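Local coordinates for uncharacterized protein (Bacteroides uniformis ATCC 8492, PDB 4Q68) that probably cleaves cell-wall peptidoglycan fragments as an N-acetylmuramoyl-L-alanine amidase of the NlpC/P60 class, at residues A178-T183 with G232-R237. Sequence-based numbering, arbitrary orientation.
With NA (sodium ion), chain C.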
loop_
_atom_site.group_PDB
_atom_site.type_symbol
_atom_site.label_atom_id
_atom_site.label_comp_id
_atom_site.label_asym_id
_atom_site.label_seq_id
_atom_site.Cartn_x
_atom_site.Cartn_y
_atom_site.Cartn_z
ATOM N N ALA A 178 -4.802 1.465 -3.457
ATOM C CA ALA A 178 -4.988 1.470 -2.009
ATOM C C ALA A 178 -6.484 1.559 -1.744
ATOM O O ALA A 178 -7.141 2.498 -2.194
ATOM C CB ALA A 178 -4.254 2.646 -1.377
ATOM N N ILE A 179 -7.030 0.569 -1.060
ATOM C CA ILE A 179 -8.464 0.487 -0.831
ATOM C C ILE A 179 -8.811 1.232 0.456
ATOM O O ILE A 179 -8.321 0.897 1.524
ATOM C CB ILE A 179 -8.933 -0.972 -0.767
ATOM C CG1 ILE A 179 -8.644 -1.660 -2.111
ATOM C CG2 ILE A 179 -10.408 -1.028 -0.404
ATOM C CD1 ILE A 179 -9.061 -3.108 -2.203
ATOM N N THR A 180 -9.639 2.262 0.326
ATOM C CA THR A 180 -10.034 3.098 1.436
ATOM C C THR A 180 -11.110 2.386 2.264
ATOM O O THR A 180 -11.838 1.538 1.754
ATOM C CB THR A 180 -10.517 4.477 0.934
ATOM O OG1 THR A 180 -11.600 4.328 0.014
ATOM C CG2 THR A 180 -9.407 5.198 0.201
ATOM N N THR A 181 -11.188 2.722 3.550
ATOM C CA THR A 181 -12.032 2.004 4.486
ATOM C C THR A 181 -12.752 2.922 5.458
ATOM O O THR A 181 -12.217 3.930 5.891
ATOM C CB THR A 181 -11.216 0.968 5.263
ATOM O OG1 THR A 181 -12.101 0.305 6.169
ATOM C CG2 THR A 181 -10.055 1.592 6.039
ATOM N N ASN A 182 -13.962 2.515 5.840
ATOM C CA ASN A 182 -14.718 3.221 6.865
ATOM C C ASN A 182 -14.418 2.756 8.293
ATOM O O ASN A 182 -15.040 3.226 9.227
ATOM C CB ASN A 182 -16.226 3.230 6.569
ATOM C CG ASN A 182 -16.845 1.862 6.591
ATOM O OD1 ASN A 182 -16.339 0.939 7.215
ATOM N ND2 ASN A 182 -17.975 1.731 5.914
ATOM N N THR A 183 -13.432 1.888 8.483
ATOM C CA THR A 183 -12.995 1.550 9.826
ATOM C C THR A 183 -12.583 2.835 10.539
ATOM O O THR A 183 -11.757 3.583 10.029
ATOM C CB THR A 183 -11.830 0.563 9.769
ATOM O OG1 THR A 183 -12.330 -0.692 9.300
ATOM C CG2 THR A 183 -11.157 0.394 11.119
ATOM N N GLY A 232 -13.764 2.741 -1.427
ATOM C CA GLY A 232 -13.228 3.304 -2.651
ATOM C C GLY A 232 -11.760 3.012 -2.765
ATOM O O GLY A 232 -11.251 2.110 -2.086
ATOM N N ILE A 233 -11.088 3.753 -3.650
ATOM C CA ILE A 233 -9.659 3.551 -3.877
ATOM C C ILE A 233 -8.928 4.866 -4.033
ATOM O O ILE A 233 -9.476 5.851 -4.531
ATOM C CB ILE A 233 -9.371 2.649 -5.123
ATOM C CG1 ILE A 233 -9.935 3.249 -6.417
ATOM C CG2 ILE A 233 -9.903 1.243 -4.879
ATOM C CD1 ILE A 233 -9.589 2.464 -7.669
ATOM N N ARG A 234 -7.661 4.842 -3.639
ATOM C CA ARG A 234 -6.654 5.773 -4.102
ATOM C C ARG A 234 -5.803 5.031 -5.132
ATOM O O ARG A 234 -5.557 3.833 -4.997
ATOM C CB ARG A 234 -5.790 6.302 -2.947
ATOM C CG ARG A 234 -6.595 7.082 -1.918
ATOM C CD ARG A 234 -5.772 7.643 -0.789
ATOM N NE ARG A 234 -4.879 8.698 -1.263
ATOM C CZ ARG A 234 -4.065 9.412 -0.492
ATOM N NH1 ARG A 234 -3.965 9.167 0.799
ATOM N NH2 ARG A 234 -3.330 10.378 -1.011
ATOM N N VAL A 235 -5.384 5.750 -6.166
ATOM C CA VAL A 235 -4.604 5.202 -7.261
ATOM C C VAL A 235 -3.283 5.959 -7.315
ATOM O O VAL A 235 -3.271 7.191 -7.445
ATOM C CB VAL A 235 -5.351 5.350 -8.605
ATOM C CG1 VAL A 235 -4.516 4.805 -9.747
ATOM C CG2 VAL A 235 -6.703 4.658 -8.540
ATOM N N LEU A 236 -2.191 5.213 -7.168
ATOM C CA LEU A 236 -0.842 5.767 -7.170
ATOM C C LEU A 236 -0.073 5.158 -8.331
ATOM O O LEU A 236 -0.379 4.055 -8.789
ATOM C CB LEU A 236 -0.093 5.459 -5.870
ATOM C CG LEU A 236 -0.731 5.885 -4.545
ATOM C CD1 LEU A 236 -1.242 7.315 -4.585
ATOM C CD2 LEU A 236 -1.828 4.926 -4.094
ATOM N N ARG A 237 0.952 5.859 -8.805
ATOM C CA ARG A 237 1.720 5.394 -9.953
ATOM C C ARG A 237 3.198 5.629 -9.708
ATOM O O ARG A 237 3.616 6.726 -9.336
ATOM C CB ARG A 237 1.251 6.125 -11.205
ATOM C CG ARG A 237 1.881 5.651 -12.519
ATOM C CD ARG A 237 1.204 6.274 -13.722
ATOM N NE ARG A 237 -0.189 5.857 -13.773
ATOM C CZ ARG A 237 -1.203 6.566 -14.257
ATOM N NH1 ARG A 237 -1.028 7.764 -14.809
ATOM N NH2 ARG A 237 -2.428 6.052 -14.180
HETATM NA NA NA C . -11.570 5.133 7.995
HETATM O O HOH W 1 -10.906 6.958 9.559
HETATM O O HOH W 2 -13.747 6.146 8.177
HETATM O O HOH W 3 -11.105 7.032 6.578
#
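Ala178 and Arg234 form a hydrogen-bonded antiparallel pair where strand 176-181 lies against strand 230-238, a buried contact within the main antiparallel sheet of an NlpC/P60-type, papain-like fold. Two backbone bonds join the pair: Ala178 N donates to Arg234 O (2.9 Å), and Arg234 N returns a bond to Ala178 O (2.8 Å). The next pair, Ile179 with Ile233, is non-hydrogen-bonded; its CA atoms lie 4.5 Å apart, and Ile179 CG1 meets Ile233 CG2 on one face of the sheet at 4.2 Å. Beyond it, Thr180 N bonds to Gly232 O (2.9 Å).

The other face carries Ala178, Thr180, Arg234 and Leu236; helix 91-100 packs on Ala178, Arg234 and Leu236, and Tyr157 lies against Thr180. With its CG beside the backbone N (chi1 -62°), Arg234 lays this methylene against Thr180 CG2 at 4.0 Å, the two side chains crossing at about a right angle. The chain then bends at chi3, and its NH2 leads away to a salt bridge with Asp106. Leu236 CD2 comes back to Ala178 CB, while Thr180 OG1 hydrogen-bonds with Thr231 OG1.

Past the paired strands, Thr181 OG1 accepts from Thr183 N (3.1 Å) in an ST turn, and the carbonyl oxygens of these two threonines bind a sodium ion with Leu186 O and three waters. Main-chain bonds thus hold the strands together, whereas Arg234 lends its aliphatic stem to the packing and the charge of this buried residue is probably balanced by Asp106.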